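Local coordinates for protein beta-N-acetylhexosaminidase (Microbacterium sp. HJ5, PDB 7BWG) that probably hydrolyses terminal non-reducing N-acetyl-D-hexosamine residues from N-acetyl-beta-D-hexosaminides, as a glycoside hydrolase of family 20, at residues Ala149-Pro154 and Gly203-Gly208. Numbering follows the deposited sequence.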
loop_
_atom_site.group_PDB
_atom_site.type_symbol
_atom_site.label_atom_id
_atom_site.label_comp_id
_atom_site.label_asym_id
_atom_site.label_seq_id
_atom_site.Cartn_x
_atom_site.Cartn_y
_atom_site.Cartn_z
ATOM N N ALA A 149 -4.834 -17.410 -13.114
ATOM C CA ALA A 149 -6.096 -17.023 -13.734
ATOM C C ALA A 149 -6.728 -18.181 -14.501
ATOM O O ALA A 149 -7.931 -18.432 -14.371
ATOM C CB ALA A 149 -5.877 -15.823 -14.653
ATOM N N ARG A 150 -5.938 -18.889 -15.312
ATOM C CA ARG A 150 -6.481 -20.009 -16.076
ATOM C C ARG A 150 -6.889 -21.149 -15.151
ATOM O O ARG A 150 -7.989 -21.700 -15.272
ATOM C CB ARG A 150 -5.462 -20.492 -17.108
ATOM C CG ARG A 150 -4.626 -19.392 -17.741
ATOM C CD ARG A 150 -5.485 -18.372 -18.468
ATOM N NE ARG A 150 -4.689 -17.281 -19.023
ATOM C CZ ARG A 150 -4.213 -17.258 -20.263
ATOM N NH1 ARG A 150 -4.456 -18.267 -21.087
ATOM N NH2 ARG A 150 -3.496 -16.225 -20.682
ATOM N N HIS A 151 -6.010 -21.518 -14.224
ATOM C CA HIS A 151 -6.317 -22.484 -13.176
ATOM C C HIS A 151 -5.953 -21.855 -11.843
ATOM O O HIS A 151 -4.778 -21.561 -11.598
ATOM C CB HIS A 151 -5.550 -23.796 -13.379
ATOM C CG HIS A 151 -6.196 -24.730 -14.352
ATOM N ND1 HIS A 151 -7.453 -25.259 -14.153
ATOM C CD2 HIS A 151 -5.754 -25.242 -15.526
ATOM C CE1 HIS A 151 -7.761 -26.050 -15.165
ATOM N NE2 HIS A 151 -6.747 -26.058 -16.010
ATOM N N PHE A 152 -6.950 -21.640 -10.990
ATOM C CA PHE A 152 -6.703 -21.020 -9.694
ATOM C C PHE A 152 -5.853 -21.949 -8.841
ATOM O O PHE A 152 -6.311 -23.017 -8.421
ATOM C CB PHE A 152 -8.012 -20.686 -8.988
ATOM C CG PHE A 152 -7.816 -20.107 -7.617
ATOM C CD1 PHE A 152 -7.117 -18.923 -7.446
ATOM C CD2 PHE A 152 -8.306 -20.756 -6.499
ATOM C CE1 PHE A 152 -6.927 -18.390 -6.187
ATOM C CE2 PHE A 152 -8.121 -20.229 -5.236
ATOM C CZ PHE A 152 -7.429 -19.045 -5.079
ATOM N N HIS A 153 -4.612 -21.547 -8.588
ATOM C CA HIS A 153 -3.717 -22.324 -7.750
ATOM C C HIS A 153 -3.809 -21.824 -6.317
ATOM O O HIS A 153 -3.612 -20.626 -6.078
ATOM C CB HIS A 153 -2.290 -22.223 -8.258
ATOM C CG HIS A 153 -2.101 -22.811 -9.620
ATOM N ND1 HIS A 153 -2.402 -24.126 -9.911
ATOM C CD2 HIS A 153 -1.655 -22.264 -10.775
ATOM C CE1 HIS A 153 -2.143 -24.363 -11.184
ATOM N NE2 HIS A 153 -1.689 -23.250 -11.731
ATOM N N PRO A 154 -4.108 -22.686 -5.350
ATOM C CA PRO A 154 -4.307 -22.221 -3.974
ATOM C C PRO A 154 -3.012 -21.710 -3.360
ATOM O O PRO A 154 -1.919 -21.854 -3.909
ATOM C CB PRO A 154 -4.819 -23.468 -3.249
ATOM C CG PRO A 154 -4.303 -24.612 -4.061
ATOM C CD PRO A 154 -4.306 -24.139 -5.484
ATOM N N GLY A 203 -11.584 -24.951 -18.882
ATOM C CA GLY A 203 -12.062 -26.318 -18.955
ATOM C C GLY A 203 -13.086 -26.706 -17.912
ATOM O O GLY A 203 -13.215 -27.891 -17.601
ATOM N N GLY A 204 -13.822 -25.743 -17.361
ATOM C CA GLY A 204 -14.817 -26.055 -16.352
ATOM C C GLY A 204 -14.247 -26.538 -15.037
ATOM O O GLY A 204 -14.879 -27.349 -14.353
ATOM N N ASP A 205 -13.073 -26.059 -14.663
ATOM C CA ASP A 205 -12.370 -26.468 -13.461
ATOM C C ASP A 205 -12.655 -25.501 -12.319
ATOM O O ASP A 205 -13.157 -24.396 -12.543
ATOM C CB ASP A 205 -10.865 -26.544 -13.744
ATOM C CG ASP A 205 -10.439 -27.917 -14.232
ATOM O OD1 ASP A 205 -10.583 -28.893 -13.466
ATOM O OD2 ASP A 205 -9.975 -28.024 -15.387
ATOM N N PRO A 206 -12.374 -25.894 -11.071
ATOM C CA PRO A 206 -12.717 -25.029 -9.934
ATOM C C PRO A 206 -12.062 -23.659 -10.031
ATOM O O PRO A 206 -10.901 -23.528 -10.424
ATOM C CB PRO A 206 -12.196 -25.811 -8.724
ATOM C CG PRO A 206 -12.205 -27.224 -9.158
ATOM C CD PRO A 206 -11.887 -27.214 -10.625
ATOM N N GLY A 207 -12.826 -22.634 -9.663
ATOM C CA GLY A 207 -12.330 -21.273 -9.662
ATOM C C GLY A 207 -11.797 -20.849 -8.309
ATOM O O GLY A 207 -10.994 -21.563 -7.702
ATOM N N GLY A 208 -12.240 -19.698 -7.824
ATOM C CA GLY A 208 -11.794 -19.165 -6.553
ATOM C C GLY A 208 -10.910 -17.943 -6.737
ATOM O O GLY A 208 -10.615 -17.510 -7.851
#
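One face of the Phe152 ring lies against the backbone of Gly208, whose C sits over the ring centre, 3.7 Å above the plane, while the edge of the His151 ring meets the side chain of Asp205. The contact joins two loops of the TIM-barrel catalytic domain: residues 149-154 lie between strand 141-147 and helix 155-166, whereas residues 203-208 belong to the loop between helices 192-196 and 212-224. Phe152 carries CG anti to the backbone N (chi1 177°), which swings the ring across to the glycines. There Gly208 CA makes a CH-pi contact, 4.2 Å from the ring centroid, and Gly207 O approaches obliquely. Glycine suits position 208 twice over, since a side chain would run into the ring and its backbone angles (phi 110°) would jam a CB against the preceding carbonyl. With an alanine at Phe152 the face over Gly208 would be lost, which is likely to leave a gap there and deprive Tyr210 of its ring partner. Asp205 suits its place because OD1 forms a salt bridge with Arg455, while the carboxylate stands at 65° to the imidazole. No hydrogen bond links Asp205 to His151; Asp205 CB lies in the imidazole plane, at the ring edge, 3.7 Å from His151 ND1.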